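Local coordinates for Carboxylesterase/phospholipase family protein (Francisella tularensis subsp. tularensis, PDB 4F21), which probably hydrolyses carboxylic esters as a serine hydrolase of the alpha/beta-hydrolase superfamily, undergoing a large structural rearrangement that facilitates catalysis, at residues 29-33 and 34-38; 203-206 and 207-211; 75-78 and 79-83; 231-234 and 235-238. One frame throughout, in Å; residues are numbered along the deposited sequence.

All four contacts are local, yet together they sample the ways in which an alpha/beta-hydrolase links and clothes its central sheet. Along the chain they run 1, 3, 2, 4. Contact 1 bends the connection from edge strand 27-30 to strand 38-44; contact 3 shapes the loop between strand 67-72 and helix 82-88. Contact 2 lies within helix 199-210, before strand 216-221, and contact 4 within helix 230-243, which follows that strand. None touches another: the centres of contacts 1 and 2 lie about 33 Å apart, those of contacts 1 and 4 about 20 Å. The four are thus separate local arrangements, related through the common sheet that their helices and loops adjoin.

Contact 1 of 4, residues 29-33 and 34-38; sequences LMEPA and KQARF
Pro32 and Ala36 close the bend that carries the chain out of strand 27-30 toward strand 38-44. Their meeting is apolar: the ring of Pro32 presents CG to the methyl of Ala36, with Pro32 CG to Ala36 CB at 3.7 Å, and the same ring carbon lies 3.6 Å from Ala36 CA. Polar atoms join by van der Waals approach alone. Pro32 CG comes within 3.4 Å of Lys34 O, while the carboxylate of Glu31 also reaches the Ala36 methyl, OE1 standing 3.6 Å from Ala36 CB. Glu31 gets there because its chain, with CG anti to the backbone nitrogen (chi1 -152°), bends at the next torsion (chi2 62°). The charge itself is answered elsewhere, in a salt bridge from Glu31 OE1 to Arg68 of strand 67-72, and Ala36 also touches Arg68. That strand lies between 27-30 and 38-44 in the sheet, which is why the connection must span it. No hydrogen bond links 29-33 to 34-38. The chemistry implies a surface bend shaped by a proline ring against a methyl group and tied to strand 67-72 in part through the Glu31-Arg68 salt bridge, without a backbone-bonded turn of its own.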
loop_
_atom_site.group_PDB
_atom_site.type_symbol
_atom_site.label_atom_id
_atom_site.label_comp_id
_atom_site.label_asym_id
_atom_site.label_seq_id
_atom_site.Cartn_x
_atom_site.Cartn_y
_atom_site.Cartn_z
ATOM N N LEU A 29 -1.456 15.017 -9.246
ATOM C CA LEU A 29 -1.013 14.228 -10.380
ATOM C C LEU A 29 0.311 14.743 -10.924
ATOM O O LEU A 29 0.431 15.912 -11.295
ATOM C CB LEU A 29 -2.089 14.214 -11.468
ATOM C CG LEU A 29 -2.049 13.044 -12.451
ATOM C CD1 LEU A 29 -3.453 12.695 -12.908
ATOM C CD2 LEU A 29 -1.165 13.374 -13.644
ATOM N N MET A 30 1.308 13.866 -10.954
ATOM C CA MET A 30 2.593 14.206 -11.550
ATOM C C MET A 30 2.748 13.531 -12.905
ATOM O O MET A 30 2.822 12.303 -12.994
ATOM C CB MET A 30 3.753 13.812 -10.634
ATOM C CG MET A 30 3.946 14.721 -9.435
ATOM S SD MET A 30 5.477 14.355 -8.556
ATOM C CE MET A 30 5.386 15.527 -7.204
ATOM N N GLU A 31 2.789 14.341 -13.957
ATOM C CA GLU A 31 2.999 13.832 -15.303
ATOM C C GLU A 31 4.496 13.770 -15.580
ATOM O O GLU A 31 5.218 14.731 -15.319
ATOM C CB GLU A 31 2.298 14.723 -16.327
ATOM C CG GLU A 31 1.876 13.995 -17.590
ATOM C CD GLU A 31 0.872 12.894 -17.312
ATOM O OE1 GLU A 31 1.150 11.726 -17.660
ATOM O OE2 GLU A 31 -0.199 13.198 -16.745
ATOM N N PRO A 32 4.970 12.629 -16.102
ATOM C CA PRO A 32 6.407 12.416 -16.290
ATOM C C PRO A 32 6.972 13.272 -17.417
ATOM O O PRO A 32 6.214 13.769 -18.253
ATOM C CB PRO A 32 6.486 10.932 -16.653
ATOM C CG PRO A 32 5.180 10.642 -17.296
ATOM C CD PRO A 32 4.176 11.476 -16.564
ATOM N N ALA A 33 8.291 13.440 -17.426
ATOM C CA ALA A 33 8.968 14.235 -18.444
ATOM C C ALA A 33 8.746 13.662 -19.842
ATOM O O ALA A 33 8.318 14.375 -20.750
ATOM C CB ALA A 33 10.455 14.339 -18.132
ATOM N N LYS A 34 9.042 12.378 -20.012
ATOM C CA LYS A 34 8.758 11.699 -21.271
ATOM C C LYS A 34 7.350 11.113 -21.213
ATOM O O LYS A 34 6.608 11.364 -20.264
ATOM C CB LYS A 34 9.786 10.597 -21.547
ATOM C CG LYS A 34 11.224 11.090 -21.656
ATOM C CD LYS A 34 12.181 9.949 -21.966
ATOM C CE LYS A 34 13.616 10.443 -22.064
ATOM N NZ LYS A 34 14.559 9.334 -22.379
ATOM N N GLN A 35 6.987 10.335 -22.228
ATOM C CA GLN A 35 5.659 9.740 -22.297
ATOM C C GLN A 35 5.390 8.834 -21.101
ATOM O O GLN A 35 6.266 8.088 -20.672
ATOM C CB GLN A 35 5.499 8.948 -23.595
ATOM C CG GLN A 35 4.094 8.428 -23.826
ATOM C CD GLN A 35 4.023 7.446 -24.976
ATOM O OE1 GLN A 35 4.887 6.580 -25.122
ATOM N NE2 GLN A 35 2.994 7.579 -25.804
ATOM N N ALA A 36 4.176 8.906 -20.564
ATOM C CA ALA A 36 3.793 8.058 -19.441
ATOM C C ALA A 36 3.662 6.615 -19.894
ATOM O O ALA A 36 2.835 6.293 -20.743
ATOM C CB ALA A 36 2.493 8.538 -18.821
ATOM N N ARG A 37 4.494 5.751 -19.326
ATOM C CA ARG A 37 4.454 4.332 -19.638
ATOM C C ARG A 37 4.161 3.561 -18.357
ATOM O O ARG A 37 3.626 2.452 -18.393
ATOM C CB ARG A 37 5.783 3.887 -20.261
ATOM C CG ARG A 37 5.755 2.505 -20.909
ATOM C CD ARG A 37 6.863 2.347 -21.950
ATOM N NE ARG A 37 8.204 2.496 -21.387
ATOM C CZ ARG A 37 8.963 1.484 -20.977
ATOM N NH1 ARG A 37 8.514 0.240 -21.058
ATOM N NH2 ARG A 37 10.171 1.713 -20.479
ATOM N N PHE A 38 4.498 4.172 -17.225
ATOM C CA PHE A 38 4.321 3.544 -15.919
ATOM C C PHE A 38 3.522 4.445 -14.985
ATOM O O PHE A 38 3.310 5.618 -15.283
ATOM C CB PHE A 38 5.681 3.218 -15.302
ATOM C CG PHE A 38 6.571 2.398 -16.198
ATOM C CD1 PHE A 38 6.258 1.082 -16.491
ATOM C CD2 PHE A 38 7.725 2.941 -16.738
ATOM C CE1 PHE A 38 7.073 0.329 -17.308
ATOM C CE2 PHE A 38 8.544 2.187 -17.556
ATOM C CZ PHE A 38 8.216 0.881 -17.841
#

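Contact 2 of 4, residues 203-206 and 207-211; sequences HDLS and DKLKV
His203 and Asp207 lie one helical turn apart, and Asp207 OD2 sits at the edge of the imidazole, near its plane. The same carboxylate oxygen, Asp207 OD2, is 2.7 Å from the backbone oxygen His203 O. The ring also meets Tyr218, the planes inclined at about 30°, and its NE2 is hydrogen-bonded to Glu199. A second carboxylate, that of Asp204, is gripped by Lys208 in a salt bridge. Lys208 NZ lies 3.0 Å from Asp204 OD2, on the syn side and 32° out of the carboxylate plane. The lysine chain bends at chi3 (-62°), which carries its last methylene across the acid, so that Lys208 CE comes 3.2 Å from Asp204 OD1. Lys208 NZ has a weak hydrogen bond to Leu167 O. On the buried side, Leu205 and Leu209 lie side by side and point the same way, Leu205 CD2 meeting Leu209 CD1 at 3.7 Å. Backbone bonds join each of residues 203-206 to the residue four further on, such as Lys208 N to Asp204 O at 2.9 Å. Ser206 OG is hydrogen-bonded to Asn216, and Leu209 touches the same residue. This is an amphipathic helix of a beta-alpha-beta crossover, joining strands 186-191 and 216-221 of the alpha/beta-hydrolase fold.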
loop_
_atom_site.group_PDB
_atom_site.type_symbol
_atom_site.label_atom_id
_atom_site.label_comp_id
_atom_site.label_asym_id
_atom_site.label_seq_id
_atom_site.Cartn_x
_atom_site.Cartn_y
_atom_site.Cartn_z
ATOM N N HIS A 203 5.001 -8.288 10.187
ATOM C CA HIS A 203 5.306 -9.704 10.029
ATOM C C HIS A 203 4.018 -10.458 9.747
ATOM O O HIS A 203 4.007 -11.406 8.971
ATOM C CB HIS A 203 5.955 -10.275 11.293
ATOM C CG HIS A 203 7.408 -9.946 11.434
ATOM N ND1 HIS A 203 8.396 -10.650 10.782
ATOM C CD2 HIS A 203 8.042 -8.999 12.166
ATOM C CE1 HIS A 203 9.576 -10.146 11.098
ATOM N NE2 HIS A 203 9.388 -9.143 11.936
ATOM N N ASP A 204 2.932 -10.028 10.383
ATOM C CA ASP A 204 1.628 -10.651 10.183
ATOM C C ASP A 204 1.133 -10.479 8.744
ATOM O O ASP A 204 0.661 -11.435 8.129
ATOM C CB ASP A 204 0.603 -10.093 11.175
ATOM C CG ASP A 204 -0.733 -10.808 11.103
ATOM O OD1 ASP A 204 -0.741 -12.039 10.891
ATOM O OD2 ASP A 204 -1.777 -10.139 11.258
ATOM N N LEU A 205 1.241 -9.263 8.213
ATOM C CA LEU A 205 0.860 -8.995 6.827
ATOM C C LEU A 205 1.721 -9.795 5.852
ATOM O O LEU A 205 1.201 -10.463 4.955
ATOM C CB LEU A 205 0.965 -7.495 6.520
ATOM C CG LEU A 205 0.691 -6.988 5.096
ATOM C CD1 LEU A 205 -0.035 -5.655 5.140
ATOM C CD2 LEU A 205 1.981 -6.844 4.298
ATOM N N SER A 206 3.038 -9.724 6.033
ATOM C CA SER A 206 3.975 -10.415 5.148
ATOM C C SER A 206 3.774 -11.928 5.142
ATOM O O SER A 206 3.761 -12.556 4.085
ATOM C CB SER A 206 5.418 -10.091 5.535
ATOM O OG SER A 206 6.332 -10.831 4.745
ATOM N N ASP A 207 3.623 -12.502 6.330
ATOM C CA ASP A 207 3.423 -13.938 6.470
ATOM C C ASP A 207 2.070 -14.363 5.916
ATOM O O ASP A 207 1.974 -15.369 5.210
ATOM C CB ASP A 207 3.557 -14.370 7.934
ATOM C CG ASP A 207 5.004 -14.571 8.357
ATOM O OD1 ASP A 207 5.549 -15.667 8.110
ATOM O OD2 ASP A 207 5.594 -13.641 8.945
ATOM N N LYS A 208 1.028 -13.598 6.234
ATOM C CA LYS A 208 -0.317 -13.911 5.752
ATOM C C LYS A 208 -0.452 -13.704 4.245
ATOM O O LYS A 208 -1.393 -14.197 3.630
ATOM C CB LYS A 208 -1.392 -13.129 6.514
ATOM C CG LYS A 208 -1.673 -13.675 7.907
ATOM C CD LYS A 208 -2.988 -13.158 8.482
ATOM C CE LYS A 208 -2.982 -11.646 8.634
ATOM N NZ LYS A 208 -4.065 -11.171 9.543
ATOM N N LEU A 209 0.489 -12.972 3.656
ATOM C CA LEU A 209 0.569 -12.879 2.203
ATOM C C LEU A 209 1.391 -14.035 1.643
ATOM O O LEU A 209 1.126 -14.521 0.545
ATOM C CB LEU A 209 1.174 -11.542 1.772
ATOM C CG LEU A 209 0.275 -10.309 1.898
ATOM C CD1 LEU A 209 1.042 -9.056 1.519
ATOM C CD2 LEU A 209 -0.968 -10.461 1.034
ATOM N N LYS A 210 2.385 -14.475 2.413
ATOM C CA LYS A 210 3.255 -15.577 2.011
ATOM C C LYS A 210 2.488 -16.884 1.849
ATOM O O LYS A 210 2.543 -17.522 0.801
ATOM C CB LYS A 210 4.379 -15.784 3.028
ATOM C CG LYS A 210 5.274 -16.968 2.689
ATOM C CD LYS A 210 6.103 -17.430 3.875
ATOM C CE LYS A 210 6.927 -18.665 3.519
ATOM N NZ LYS A 210 6.083 -19.816 3.073
ATOM N N VAL A 211 1.780 -17.279 2.900
ATOM C CA VAL A 211 1.009 -18.516 2.883
ATOM C C VAL A 211 -0.194 -18.397 1.945
ATOM O O VAL A 211 -0.762 -19.401 1.514
ATOM C CB VAL A 211 0.548 -18.910 4.308
ATOM C CG1 VAL A 211 -0.620 -18.047 4.752
ATOM C CG2 VAL A 211 0.179 -20.383 4.365
#

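Contact 3 of 4, residues 75-78 and 79-83; sequences DIIP and VTINM
Ile77 and Pro78 meet Ile81 in a local apolar contact round the turn that leads from strand 67-72 into helix 82-88 of the alpha/beta-hydrolase fold. The two isoleucines cross at about a right angle, the branch methyl of the first against the chain end of the second: Ile77 CG2 lies 3.7 Å from Ile81 CD1. Both also touch Gln141, in the loop between strand 134-139 and helix 144-150, the region in which this fold places its nucleophile elbow. The contact thus sits, consistent with the family, beside the catalytic loop. Pro78 is looser here, its ring carbon CG 4.4 Å from Ile81 CD1, and it also packs on Ser113 of helix 111-126. On the solvent side, Thr80 OG1 passes 4.0 Å from Pro78 CB and is hydrogen-bonded to Asp106. No hydrogen bond joins 75-78 to 79-83; within the second segment a weak one runs from Ile81 N to Val79 O. Outside the turn, Ile76 O is hydrogen-bonded to Ser113. Ile81 takes chi1 of 43°, which sets CG1 between the backbone nitrogen and the carbonyl carbon and lays the chain against the preceding backbone. There Ile81 CG1 and Ile81 CD1 each lie 3.2 Å from Pro78 O.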
loop_
_atom_site.group_PDB
_atom_site.type_symbol
_atom_site.label_atom_id
_atom_site.label_comp_id
_atom_site.label_asym_id
_atom_site.label_seq_id
_atom_site.Cartn_x
_atom_site.Cartn_y
_atom_site.Cartn_z
ATOM N N ASP A 75 -9.492 11.412 1.537
ATOM C CA ASP A 75 -10.900 11.043 1.611
ATOM C C ASP A 75 -11.102 9.639 1.048
ATOM O O ASP A 75 -12.094 8.975 1.349
ATOM C CB ASP A 75 -11.764 12.047 0.849
ATOM C CG ASP A 75 -11.187 13.448 0.873
ATOM O OD1 ASP A 75 -10.403 13.751 1.798
ATOM O OD2 ASP A 75 -11.514 14.245 -0.031
ATOM N N ILE A 76 -10.149 9.194 0.234
ATOM C CA ILE A 76 -10.165 7.843 -0.316
ATOM C C ILE A 76 -9.924 6.827 0.801
ATOM O O ILE A 76 -10.279 5.655 0.680
ATOM C CB ILE A 76 -9.118 7.679 -1.452
ATOM C CG1 ILE A 76 -9.731 6.958 -2.652
ATOM C CG2 ILE A 76 -7.859 6.970 -0.960
ATOM C CD1 ILE A 76 -8.847 6.947 -3.880
ATOM N N ILE A 77 -9.330 7.299 1.894
ATOM C CA ILE A 77 -9.094 6.486 3.077
ATOM C C ILE A 77 -10.051 6.905 4.183
ATOM O O ILE A 77 -9.835 7.926 4.836
ATOM C CB ILE A 77 -7.659 6.666 3.605
ATOM C CG1 ILE A 77 -6.631 6.369 2.509
ATOM C CG2 ILE A 77 -7.424 5.782 4.821
ATOM C CD1 ILE A 77 -6.456 4.903 2.206
ATOM N N PRO A 78 -11.116 6.120 4.401
ATOM C CA PRO A 78 -12.104 6.435 5.439
ATOM C C PRO A 78 -11.474 6.487 6.827
ATOM O O PRO A 78 -10.454 5.853 7.060
ATOM C CB PRO A 78 -13.100 5.275 5.340
ATOM C CG PRO A 78 -12.349 4.173 4.658
ATOM C CD PRO A 78 -11.426 4.858 3.706
ATOM N N VAL A 79 -12.072 7.247 7.734
ATOM C CA VAL A 79 -11.532 7.398 9.080
ATOM C C VAL A 79 -11.867 6.184 9.945
ATOM O O VAL A 79 -11.088 5.783 10.814
ATOM C CB VAL A 79 -12.068 8.690 9.739
ATOM C CG1 VAL A 79 -13.578 8.781 9.575
ATOM C CG2 VAL A 79 -11.662 8.769 11.209
ATOM N N THR A 80 -13.012 5.575 9.662
ATOM C CA THR A 80 -13.585 4.515 10.490
ATOM C C THR A 80 -12.772 3.216 10.598
ATOM O O THR A 80 -13.246 2.237 11.176
ATOM C CB THR A 80 -14.997 4.153 9.992
ATOM O OG1 THR A 80 -14.960 3.931 8.576
ATOM C CG2 THR A 80 -15.968 5.282 10.290
ATOM N N ILE A 81 -11.559 3.201 10.058
ATOM C CA ILE A 81 -10.763 1.976 10.056
ATOM C C ILE A 81 -9.840 1.843 11.272
ATOM O O ILE A 81 -10.001 0.927 12.081
ATOM C CB ILE A 81 -9.973 1.806 8.737
ATOM C CG1 ILE A 81 -9.349 3.130 8.301
ATOM C CG2 ILE A 81 -10.889 1.292 7.637
ATOM C CD1 ILE A 81 -8.761 3.090 6.909
ATOM N N ASN A 82 -8.885 2.760 11.404
ATOM C CA ASN A 82 -7.930 2.724 12.507
ATOM C C ASN A 82 -8.527 3.186 13.831
ATOM O O ASN A 82 -7.841 3.218 14.854
ATOM C CB ASN A 82 -6.689 3.558 12.178
ATOM C CG ASN A 82 -5.518 2.708 11.723
ATOM O OD1 ASN A 82 -5.696 1.580 11.264
ATOM N ND2 ASN A 82 -4.311 3.245 11.855
ATOM N N MET A 83 -9.805 3.546 13.808
ATOM C CA MET A 83 -10.474 4.008 15.014
ATOM C C MET A 83 -10.632 2.862 16.003
ATOM O O MET A 83 -9.989 2.859 17.049
ATOM C CB MET A 83 -11.825 4.645 14.682
ATOM C CG MET A 83 -12.539 5.213 15.898
ATOM S SD MET A 83 -11.684 6.613 16.642
ATOM C CE MET A 83 -12.068 7.900 15.459
#

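Contact 4 of 4, residues 231-234 and 235-238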
loop_
_atom_site.group_PDB
_atom_site.type_symbol
_atom_site.label_atom_id
_atom_site.label_comp_id
_atom_site.label_asym_id
_atom_site.label_seq_id
_atom_site.Cartn_x
_atom_site.Cartn_y
_atom_site.Cartn_z
ATOM N N GLU A 231 17.141 5.109 4.075
ATOM C CA GLU A 231 17.540 3.796 3.577
ATOM C C GLU A 231 16.317 3.151 2.938
ATOM O O GLU A 231 16.391 2.554 1.858
ATOM C CB GLU A 231 18.038 2.917 4.731
ATOM C CG GLU A 231 19.130 3.574 5.589
ATOM C CD GLU A 231 20.454 3.720 4.853
ATOM O OE1 GLU A 231 20.636 3.050 3.815
ATOM O OE2 GLU A 231 21.306 4.511 5.312
ATOM N N GLU A 232 15.179 3.318 3.603
ATOM C CA GLU A 232 13.905 2.815 3.106
ATOM C C GLU A 232 13.547 3.482 1.788
ATOM O O GLU A 232 13.066 2.828 0.882
ATOM C CB GLU A 232 12.800 3.059 4.131
ATOM C CG GLU A 232 11.446 2.518 3.723
ATOM C CD GLU A 232 10.434 2.617 4.839
ATOM O OE1 GLU A 232 10.746 3.253 5.870
ATOM O OE2 GLU A 232 9.328 2.060 4.688
ATOM N N ILE A 233 13.790 4.786 1.686
ATOM C CA ILE A 233 13.522 5.522 0.453
ATOM C C ILE A 233 14.365 4.963 -0.689
ATOM O O ILE A 233 13.876 4.762 -1.805
ATOM C CB ILE A 233 13.786 7.027 0.629
ATOM C CG1 ILE A 233 12.591 7.696 1.307
ATOM C CG2 ILE A 233 14.020 7.691 -0.705
ATOM C CD1 ILE A 233 11.344 7.702 0.455
ATOM N N LYS A 234 15.632 4.696 -0.389
ATOM C CA LYS A 234 16.514 4.034 -1.343
ATOM C C LYS A 234 15.933 2.693 -1.789
ATOM O O LYS A 234 15.914 2.388 -2.983
ATOM C CB LYS A 234 17.908 3.820 -0.742
ATOM C CG LYS A 234 18.854 3.046 -1.645
ATOM C CD LYS A 234 20.002 2.421 -0.865
ATOM C CE LYS A 234 20.885 1.586 -1.786
ATOM N NZ LYS A 234 21.910 0.807 -1.035
ATOM N N ASP A 235 15.453 1.898 -0.833
ATOM C CA ASP A 235 14.895 0.586 -1.162
ATOM C C ASP A 235 13.605 0.661 -1.993
ATOM O O ASP A 235 13.350 -0.194 -2.841
ATOM C CB ASP A 235 14.661 -0.246 0.102
ATOM C CG ASP A 235 15.875 -1.067 0.491
ATOM O OD1 ASP A 235 16.802 -1.185 -0.338
ATOM O OD2 ASP A 235 15.890 -1.604 1.621
ATOM N N ILE A 236 12.794 1.678 -1.726
ATOM C CA ILE A 236 11.556 1.926 -2.453
ATOM C C ILE A 236 11.890 2.267 -3.897
ATOM O O ILE A 236 11.336 1.686 -4.845
ATOM C CB ILE A 236 10.796 3.111 -1.827
ATOM C CG1 ILE A 236 10.213 2.721 -0.467
ATOM C CG2 ILE A 236 9.696 3.604 -2.750
ATOM C CD1 ILE A 236 9.619 3.884 0.276
ATOM N N SER A 237 12.804 3.224 -4.043
ATOM C CA SER A 237 13.368 3.586 -5.335
ATOM C C SER A 237 13.802 2.332 -6.079
ATOM O O SER A 237 13.370 2.079 -7.204
ATOM C CB SER A 237 14.569 4.512 -5.133
ATOM O OG SER A 237 15.475 4.414 -6.215
ATOM N N ASN A 238 14.635 1.530 -5.428
ATOM C CA ASN A 238 15.126 0.298 -6.024
ATOM C C ASN A 238 14.014 -0.693 -6.387
ATOM O O ASN A 238 14.157 -1.470 -7.331
ATOM C CB ASN A 238 16.191 -0.347 -5.129
ATOM C CG ASN A 238 17.506 0.413 -5.151
ATOM O OD1 ASN A 238 18.009 0.846 -4.115
ATOM N ND2 ASN A 238 18.066 0.585 -6.341
#
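Torsions bring Glu232, Ile233 and Ile236 together on the inner side of a helix. Ile236 has CG1 anti to its carbonyl carbon (chi1 -71°) and continues extended at chi2 (172°), which sends the chain back toward the preceding turn. Its CG1 consequently rests 3.2 Å from Glu232 O, and its terminal CD1 reaches two side chains. One is Glu232, whose own CG stands opposite the backbone nitrogen (chi1 -178°) and meets Ile236 CD1 at 4.1 Å through the methylene portion of the acid. The other is Ile233, where the two isoleucines touch through their chain ends, Ile233 CD1 to Ile236 CD1 at 4.2 Å. Glu232 is a buried residue, and at the end of its extended chain OE1 receives a weak hydrogen bond from Cys229 N.

Regular backbone bonding underlies this packing. Four successive amides, from Asp235 to Asn238, bond to the carbonyls four residues earlier; the straightest is Ser237 N to Ile233 O, 2.9 Å. Ser237 adds its CB, 3.3 Å from Lys234 O. Asp235 turns its carboxylate elsewhere: OD2 is hydrogen-bonded to the hydroxyl of Tyr221 and makes a long, weak ion pair with Lys219.

These partners place the helix, the last of the chain. Ile236 lies on Met161 and Leu163 of strand 159-163, Glu232 touches Leu163 as well as Tyr221 of strand 216-221, and Ile233 touches Ile56 and Phe60, so the helix packs against strands 159-163 and 216-221 while the loop with Ile56 and Phe60 flanks it at Ile233.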